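PDB 5V9X: ATP-dependent DNA helicase from Mycobacterium smegmatis, which probably couples ATP hydrolysis to 3'-to-5' movement along single-stranded DNA, thereby unwinding RNA:DNA hybrids. Local coordinates for residues 780-791 with 801-812; 572-580 with 772-781. All coordinates share one frame; numbering follows the deposited sequence.

Interaction 1 of 2, residues 780-791 with 801-812; sequences FRECAARALLLP and LWHQRQRAAQLL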
# COMPACT_ATOMS: atom_id res chain seq x y z
N PHE A 780 12.25 6.56 13.52
CA PHE A 780 12.10 7.02 14.90
C PHE A 780 11.25 8.29 14.95
O PHE A 780 10.48 8.48 15.90
CB PHE A 780 13.47 7.26 15.53
CG PHE A 780 13.40 7.75 16.96
CD1 PHE A 780 13.40 6.85 18.01
CD2 PHE A 780 13.34 9.10 17.25
CE1 PHE A 780 13.34 7.28 19.32
CE2 PHE A 780 13.28 9.55 18.56
CZ PHE A 780 13.28 8.64 19.60
N ARG A 781 11.40 9.17 13.96
CA ARG A 781 10.58 10.38 13.91
C ARG A 781 9.12 10.04 13.67
O ARG A 781 8.23 10.52 14.40
CB ARG A 781 11.10 11.32 12.82
CG ARG A 781 10.16 12.48 12.52
CD ARG A 781 10.58 13.26 11.30
NE ARG A 781 10.73 12.41 10.11
CZ ARG A 781 9.71 11.96 9.38
NH1 ARG A 781 8.47 12.27 9.71
NH2 ARG A 781 9.94 11.20 8.32
N GLU A 782 8.84 9.22 12.65
CA GLU A 782 7.46 8.84 12.36
C GLU A 782 6.82 8.12 13.55
O GLU A 782 5.63 8.30 13.83
CB GLU A 782 7.40 7.97 11.10
CG GLU A 782 7.91 8.64 9.83
CD GLU A 782 7.95 7.69 8.65
OE1 GLU A 782 7.62 6.50 8.82
OE2 GLU A 782 8.32 8.14 7.53
N CYS A 783 7.60 7.29 14.25
CA CYS A 783 7.08 6.59 15.41
C CYS A 783 6.78 7.55 16.56
O CYS A 783 5.72 7.48 17.18
CB CYS A 783 8.05 5.50 15.86
SG CYS A 783 8.00 3.98 14.87
N ALA A 784 7.72 8.45 16.86
CA ALA A 784 7.52 9.40 17.95
C ALA A 784 6.29 10.26 17.72
O ALA A 784 5.51 10.50 18.64
CB ALA A 784 8.77 10.27 18.13
N ALA A 785 6.10 10.74 16.48
CA ALA A 785 4.94 11.57 16.18
C ALA A 785 3.65 10.76 16.25
O ALA A 785 2.64 11.24 16.79
CB ALA A 785 5.10 12.20 14.80
N ARG A 786 3.66 9.54 15.71
CA ARG A 786 2.45 8.71 15.74
C ARG A 786 2.05 8.37 17.17
O ARG A 786 0.85 8.29 17.47
CB ARG A 786 2.68 7.43 14.93
CG ARG A 786 1.44 6.56 14.75
CD ARG A 786 1.66 5.45 13.74
NE ARG A 786 3.07 5.27 13.38
CZ ARG A 786 3.53 5.33 12.14
NH1 ARG A 786 2.71 5.54 11.12
NH2 ARG A 786 4.83 5.17 11.90
N ALA A 787 3.02 8.20 18.07
CA ALA A 787 2.74 7.97 19.48
C ALA A 787 2.30 9.23 20.22
O ALA A 787 2.03 9.15 21.42
CB ALA A 787 3.97 7.37 20.17
N LEU A 788 2.25 10.38 19.53
CA LEU A 788 1.79 11.65 20.10
C LEU A 788 2.72 12.15 21.21
O LEU A 788 2.26 12.75 22.18
CB LEU A 788 0.35 11.55 20.62
CG LEU A 788 -0.69 11.02 19.64
CD1 LEU A 788 -2.02 10.78 20.35
CD2 LEU A 788 -0.86 11.98 18.48
N LEU A 789 4.02 11.93 21.07
CA LEU A 789 4.99 12.31 22.09
C LEU A 789 5.79 13.55 21.75
O LEU A 789 6.35 14.18 22.65
CB LEU A 789 5.96 11.16 22.36
CG LEU A 789 5.33 9.86 22.88
CD1 LEU A 789 6.39 8.80 23.03
CD2 LEU A 789 4.62 10.11 24.20
N LEU A 790 5.87 13.92 20.47
CA LEU A 790 6.63 15.10 20.08
C LEU A 790 5.86 16.37 20.41
O LEU A 790 4.65 16.43 20.18
CB LEU A 790 6.94 15.07 18.59
CG LEU A 790 7.93 14.02 18.08
CD1 LEU A 790 8.13 14.19 16.58
CD2 LEU A 790 9.25 14.12 18.82
N PRO A 791 6.52 17.40 20.94
CA PRO A 791 5.85 18.69 21.13
C PRO A 791 5.55 19.34 19.79
O PRO A 791 6.41 19.41 18.91
CB PRO A 791 6.87 19.50 21.94
CG PRO A 791 8.19 18.88 21.63
CD PRO A 791 7.92 17.41 21.41
N LEU A 801 6.99 19.49 9.14
CA LEU A 801 7.97 18.42 9.05
C LEU A 801 9.33 18.86 9.60
O LEU A 801 10.02 18.06 10.25
CB LEU A 801 8.10 17.94 7.61
CG LEU A 801 8.60 16.51 7.43
CD1 LEU A 801 7.82 15.54 8.30
CD2 LEU A 801 8.47 16.11 5.98
N TRP A 802 9.72 20.11 9.36
CA TRP A 802 10.97 20.61 9.92
C TRP A 802 10.96 20.57 11.44
O TRP A 802 12.01 20.39 12.06
CB TRP A 802 11.25 22.03 9.42
CG TRP A 802 10.32 23.07 9.99
CD1 TRP A 802 9.19 23.56 9.40
CD2 TRP A 802 10.45 23.76 11.24
NE1 TRP A 802 8.61 24.51 10.22
CE2 TRP A 802 9.36 24.65 11.35
CE3 TRP A 802 11.39 23.71 12.28
CZ2 TRP A 802 9.18 25.48 12.46
CZ3 TRP A 802 11.20 24.54 13.38
CH2 TRP A 802 10.11 25.41 13.46
N HIS A 803 9.78 20.74 12.04
CA HIS A 803 9.68 20.78 13.50
C HIS A 803 9.62 19.38 14.09
O HIS A 803 10.18 19.13 15.17
CB HIS A 803 8.46 21.59 13.91
CG HIS A 803 8.36 21.83 15.38
ND1 HIS A 803 7.31 21.35 16.14
CD2 HIS A 803 9.17 22.49 16.24
CE1 HIS A 803 7.48 21.71 17.40
NE2 HIS A 803 8.60 22.40 17.48
N GLN A 804 8.92 18.45 13.42
CA GLN A 804 8.99 17.05 13.83
C GLN A 804 10.43 16.57 13.85
O GLN A 804 10.88 15.97 14.84
CB GLN A 804 8.15 16.18 12.89
CG GLN A 804 6.65 16.23 13.14
CD GLN A 804 5.89 15.18 12.34
OE1 GLN A 804 6.49 14.32 11.70
NE2 GLN A 804 4.57 15.25 12.38
N ARG A 805 11.18 16.84 12.78
CA ARG A 805 12.57 16.40 12.70
C ARG A 805 13.40 16.97 13.83
O ARG A 805 14.15 16.24 14.49
CB ARG A 805 13.16 16.80 11.35
CG ARG A 805 12.54 16.08 10.17
CD ARG A 805 12.72 16.87 8.90
NE ARG A 805 12.33 16.10 7.73
CZ ARG A 805 12.10 16.64 6.54
NH1 ARG A 805 12.23 17.95 6.36
NH2 ARG A 805 11.75 15.86 5.52
N GLN A 806 13.28 18.28 14.07
CA GLN A 806 14.09 18.92 15.11
C GLN A 806 13.80 18.33 16.48
O GLN A 806 14.72 17.97 17.22
CB GLN A 806 13.84 20.43 15.10
CG GLN A 806 14.50 21.18 16.24
CD GLN A 806 14.28 22.68 16.14
OE1 GLN A 806 13.68 23.28 17.03
NE2 GLN A 806 14.76 23.28 15.06
N ARG A 807 12.51 18.22 16.84
CA ARG A 807 12.16 17.68 18.15
C ARG A 807 12.45 16.18 18.23
O ARG A 807 12.89 15.69 19.28
CB ARG A 807 10.70 17.96 18.46
CG ARG A 807 10.37 19.43 18.67
CD ARG A 807 11.13 20.01 19.86
NE ARG A 807 10.66 21.35 20.19
CZ ARG A 807 11.10 22.46 19.60
NH1 ARG A 807 12.02 22.39 18.65
NH2 ARG A 807 10.61 23.64 19.96
N ALA A 808 12.21 15.44 17.15
CA ALA A 808 12.48 14.00 17.17
C ALA A 808 13.98 13.72 17.25
O ALA A 808 14.42 12.85 18.01
CB ALA A 808 11.87 13.33 15.95
N ALA A 809 14.78 14.45 16.46
CA ALA A 809 16.23 14.27 16.52
C ALA A 809 16.76 14.67 17.89
O ALA A 809 17.58 13.95 18.48
CB ALA A 809 16.91 15.09 15.42
N GLN A 810 16.31 15.81 18.42
CA GLN A 810 16.71 16.22 19.75
C GLN A 810 16.22 15.26 20.83
O GLN A 810 16.81 15.19 21.91
CB GLN A 810 16.22 17.64 20.03
CG GLN A 810 17.12 18.72 19.43
CD GLN A 810 16.41 20.05 19.22
OE1 GLN A 810 15.20 20.16 19.43
NE2 GLN A 810 17.16 21.05 18.78
N LEU A 811 15.15 14.51 20.55
CA LEU A 811 14.69 13.50 21.50
C LEU A 811 15.50 12.21 21.37
O LEU A 811 15.81 11.57 22.38
CB LEU A 811 13.20 13.21 21.29
CG LEU A 811 12.58 12.02 22.03
CD1 LEU A 811 12.83 12.10 23.53
CD2 LEU A 811 11.08 11.93 21.74
N LEU A 812 15.86 11.82 20.14
CA LEU A 812 16.60 10.58 19.95
C LEU A 812 17.97 10.64 20.59
O LEU A 812 18.44 9.66 21.17
CB LEU A 812 16.72 10.27 18.46
CG LEU A 812 17.54 9.02 18.13
CD1 LEU A 812 16.92 7.78 18.77
CD2 LEU A 812 17.68 8.83 16.63

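Interaction 2 of 2, residues 572-580 with 772-781; sequences LDEEMVYES and GSALFASRFR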
# COMPACT_ATOMS: atom_id res chain seq x y z
N LEU A 572 15.83 16.20 -2.53
CA LEU A 572 16.61 15.08 -2.01
C LEU A 572 15.80 14.35 -0.95
O LEU A 572 14.98 14.95 -0.25
CB LEU A 572 17.95 15.55 -1.43
CG LEU A 572 19.10 15.74 -2.43
CD1 LEU A 572 20.34 16.25 -1.73
CD2 LEU A 572 19.39 14.43 -3.14
N ASP A 573 16.06 13.05 -0.83
CA ASP A 573 15.33 12.22 0.12
C ASP A 573 15.75 12.52 1.55
O ASP A 573 16.92 12.83 1.82
CB ASP A 573 15.56 10.74 -0.20
CG ASP A 573 14.52 9.83 0.43
OD1 ASP A 573 14.32 9.90 1.66
OD2 ASP A 573 13.89 9.03 -0.31
N GLU A 574 14.79 12.43 2.47
CA GLU A 574 15.07 12.69 3.88
C GLU A 574 16.17 11.79 4.42
O GLU A 574 16.97 12.22 5.25
CB GLU A 574 13.78 12.51 4.70
CG GLU A 574 13.97 12.54 6.20
CD GLU A 574 12.65 12.57 6.95
OE1 GLU A 574 11.67 13.11 6.39
OE2 GLU A 574 12.58 12.07 8.09
N GLU A 575 16.24 10.54 3.94
CA GLU A 575 17.31 9.64 4.36
C GLU A 575 18.63 9.99 3.68
O GLU A 575 19.69 9.99 4.32
CB GLU A 575 16.93 8.19 4.07
CG GLU A 575 15.71 7.71 4.84
CD GLU A 575 15.36 6.27 4.53
OE1 GLU A 575 16.27 5.49 4.18
OE2 GLU A 575 14.16 5.92 4.63
N MET A 576 18.60 10.28 2.37
CA MET A 576 19.80 10.73 1.68
C MET A 576 20.37 11.99 2.31
O MET A 576 21.59 12.16 2.40
CB MET A 576 19.49 10.96 0.20
CG MET A 576 20.56 11.73 -0.57
SD MET A 576 22.15 10.86 -0.65
CE MET A 576 23.19 12.14 -1.34
N VAL A 577 19.49 12.89 2.78
CA VAL A 577 19.94 14.12 3.41
C VAL A 577 20.58 13.84 4.77
O VAL A 577 21.54 14.51 5.16
CB VAL A 577 18.77 15.11 3.52
CG1 VAL A 577 19.15 16.30 4.38
CG2 VAL A 577 18.35 15.59 2.14
N TYR A 578 20.06 12.84 5.50
CA TYR A 578 20.63 12.51 6.81
C TYR A 578 22.10 12.10 6.70
O TYR A 578 22.86 12.25 7.66
CB TYR A 578 19.82 11.40 7.47
CG TYR A 578 20.25 11.07 8.88
CD1 TYR A 578 19.84 11.85 9.95
CD2 TYR A 578 21.07 9.97 9.15
CE1 TYR A 578 20.23 11.56 11.25
CE2 TYR A 578 21.46 9.67 10.44
CZ TYR A 578 21.04 10.46 11.48
OH TYR A 578 21.43 10.17 12.77
N GLU A 579 22.51 11.60 5.54
CA GLU A 579 23.90 11.28 5.25
C GLU A 579 24.46 12.44 4.43
O GLU A 579 24.41 12.45 3.20
CB GLU A 579 24.01 9.95 4.52
CG GLU A 579 23.45 8.78 5.32
CD GLU A 579 22.96 7.64 4.44
OE1 GLU A 579 23.04 7.76 3.20
OE2 GLU A 579 22.50 6.62 5.00
N SER A 580 24.99 13.44 5.13
CA SER A 580 25.42 14.69 4.50
C SER A 580 26.87 14.63 4.02
O SER A 580 27.51 15.66 3.81
CB SER A 580 25.25 15.86 5.47
OG SER A 580 25.96 15.63 6.67
N GLY A 772 22.41 3.45 13.81
CA GLY A 772 23.04 4.62 13.22
C GLY A 772 22.64 4.92 11.79
O GLY A 772 23.13 5.91 11.23
N SER A 773 21.77 4.12 11.19
CA SER A 773 21.41 4.30 9.80
C SER A 773 20.37 5.40 9.64
O SER A 773 19.61 5.73 10.56
CB SER A 773 20.87 2.99 9.21
OG SER A 773 19.62 2.66 9.78
N ALA A 774 20.34 5.98 8.43
CA ALA A 774 19.39 7.06 8.15
C ALA A 774 17.95 6.57 8.21
O ALA A 774 17.05 7.34 8.57
CB ALA A 774 19.68 7.66 6.78
N LEU A 775 17.71 5.30 7.87
CA LEU A 775 16.35 4.76 7.95
C LEU A 775 15.82 4.80 9.37
O LEU A 775 14.66 5.17 9.60
CB LEU A 775 16.33 3.33 7.42
CG LEU A 775 15.01 2.58 7.62
CD1 LEU A 775 13.92 3.16 6.73
CD2 LEU A 775 15.18 1.09 7.37
N PHE A 776 16.66 4.44 10.35
CA PHE A 776 16.22 4.44 11.74
C PHE A 776 15.86 5.85 12.20
O PHE A 776 14.89 6.04 12.94
CB PHE A 776 17.30 3.84 12.63
CG PHE A 776 16.99 3.94 14.10
CD1 PHE A 776 16.21 2.98 14.71
CD2 PHE A 776 17.48 4.99 14.86
CE1 PHE A 776 15.93 3.06 16.06
CE2 PHE A 776 17.20 5.08 16.20
CZ PHE A 776 16.42 4.11 16.80
N ALA A 777 16.65 6.85 11.79
CA ALA A 777 16.35 8.22 12.17
C ALA A 777 14.97 8.64 11.66
O ALA A 777 14.20 9.28 12.39
CB ALA A 777 17.42 9.16 11.63
N SER A 778 14.64 8.27 10.42
CA SER A 778 13.33 8.62 9.87
C SER A 778 12.21 7.87 10.58
O SER A 778 11.20 8.47 10.96
CB SER A 778 13.30 8.33 8.37
OG SER A 778 14.18 9.18 7.66
N ARG A 779 12.37 6.56 10.76
CA ARG A 779 11.31 5.78 11.38
C ARG A 779 11.19 6.05 12.88
O ARG A 779 10.12 5.81 13.45
CB ARG A 779 11.54 4.29 11.12
CG ARG A 779 11.53 3.93 9.63
CD ARG A 779 10.24 4.37 8.95
NE ARG A 779 10.31 4.24 7.50
CZ ARG A 779 9.76 3.24 6.81
NH1 ARG A 779 9.11 2.27 7.44
NH2 ARG A 779 9.87 3.20 5.49
N PHE A 780 12.25 6.56 13.52
CA PHE A 780 12.10 7.02 14.90
C PHE A 780 11.25 8.29 14.95
O PHE A 780 10.48 8.48 15.90
CB PHE A 780 13.47 7.26 15.53
CG PHE A 780 13.40 7.75 16.96
CD1 PHE A 780 13.40 6.85 18.01
CD2 PHE A 780 13.34 9.10 17.25
CE1 PHE A 780 13.34 7.28 19.32
CE2 PHE A 780 13.28 9.55 18.56
CZ PHE A 780 13.28 8.64 19.60
N ARG A 781 11.40 9.17 13.96
CA ARG A 781 10.58 10.38 13.91
C ARG A 781 9.12 10.04 13.67
O ARG A 781 8.23 10.52 14.40
CB ARG A 781 11.10 11.32 12.82
CG ARG A 781 10.16 12.48 12.52
CD ARG A 781 10.58 13.26 11.30
NE ARG A 781 10.73 12.41 10.11
CZ ARG A 781 9.71 11.96 9.38
NH1 ARG A 781 8.47 12.27 9.71
NH2 ARG A 781 9.94 11.20 8.32

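Interaction 1 of 2, residues 780-791 with 801-812
F780 presents one face of its ring to L812, whose CD1 sits almost over the middle, 3.6 Å from the ring centroid and 10° off the normal, a CH-pi contact. At the ring's edge, CE2 comes within 3.5 Å of the carbonyl O of A808 and CZ nears CG of L811. A large flat residue suits this place because it offers its face to a methyl of L812 and its edge to L811 and the carbonyl of A808.

The next residue, R781, is a knob among L801, Q804, R805 and A808 of the other helix. Its CB rests 3.8 Å from CB of A808, a small residue that fits against the arginine stem; the axes of segments 780-786 and 801-812 pass 9.3 Å apart at 99°. The arginine chain bends at chi3 (55°), passing CD along CG of R805. NH1 reaches OE1 of Q804 at 3.5 Å through a weak bond in the guanidinium plane and also donates to the backbone O of D551, while NE and NH2 hold E574. A785, small again, leaves its CB against the Q804 amide.

Past the Schellman motif, in which L788 takes positive phi after the helix ends, the chain turns back. L790 straddles A808, with CD2 3.6 Å from its CA and CD1 beside its CB, while CG of P791 lies 3.6 Å from CD of R807.

The chemistry is thus mainly apolar and shape-based: methyls, ring and aliphatic arginine stems fill the crossing, and the charge of R781 is met mainly by E574 beyond the segments and also by neighbouring E782.

Interaction 2 of 2, residues 572-580 with 772-781
E574 and R781 both carry CG anti to the backbone N (chi1 171° and 169°), and from there the extended glutamate and the bent arginine approach each other from opposite directions. Side-on, R781 grips a single carboxylate oxygen with two nitrogens: NE and NH2 each lie 2.8 Å from OE2 of E574. NE meets the syn lone pair of OE2; NH2 comes to the syn side too, but tilted out of the carboxylate plane, and the two flat groups are 60° apart. The salt bridge is therefore close but not the coplanar, two-oxygen kind. S778 adds a weak bond from OG to the same oxygen, while OE1 of E574 is taken by R805. With two arginines around it, this glutamate would be expected to stay ionised.

E575 lies alongside L775, its aliphatic stem passing S778 and its OE2 3.5 Å from CD1 of L775; the acid itself is paired with R619. A774, with only a methyl side chain, lets the two backbones come close, its CA lying nearest that of E575. Y578 closes the far end. The ring lays one face on CB of A777, 3.9 Å from the centroid, in a CH-pi contact displaced toward the rim, and CD2 touches CB of A774 at 3.6 Å. A777 supports the ring face while A774 packs beside CD2; both are small enough to admit the broad ring.

D573 caps the short helix 574-578, its OD1 accepting from N of E575. What results is a helix-helix packing between the winged-helix family region and the DEAD/H-associated region of this large helicase-related protein: an N-capped helical turn set across helix 774-786, with alanines at the crossing and an ion pair beside it.

In the fold
Helix 774-786 serves both contacts: its first two turns meet helix 574-578 in interaction 2, and its last two meet helix 801-815 in interaction 1. The centres lie 13 Å apart on the same side of the chain's centre. Along the sequence 572-580 comes first, then 772-781, which overlaps 780-791 by the two residues F780 and R781, then 801-812. The R805-E574 salt bridge joins the outer helices directly, and L812 also packs on F776. The winged-helix family region is thereby tied to two successive helices of the DEAD/H-associated region, close to the bound nucleic acid, which is about 5 Å from the nearest atom of interaction 2.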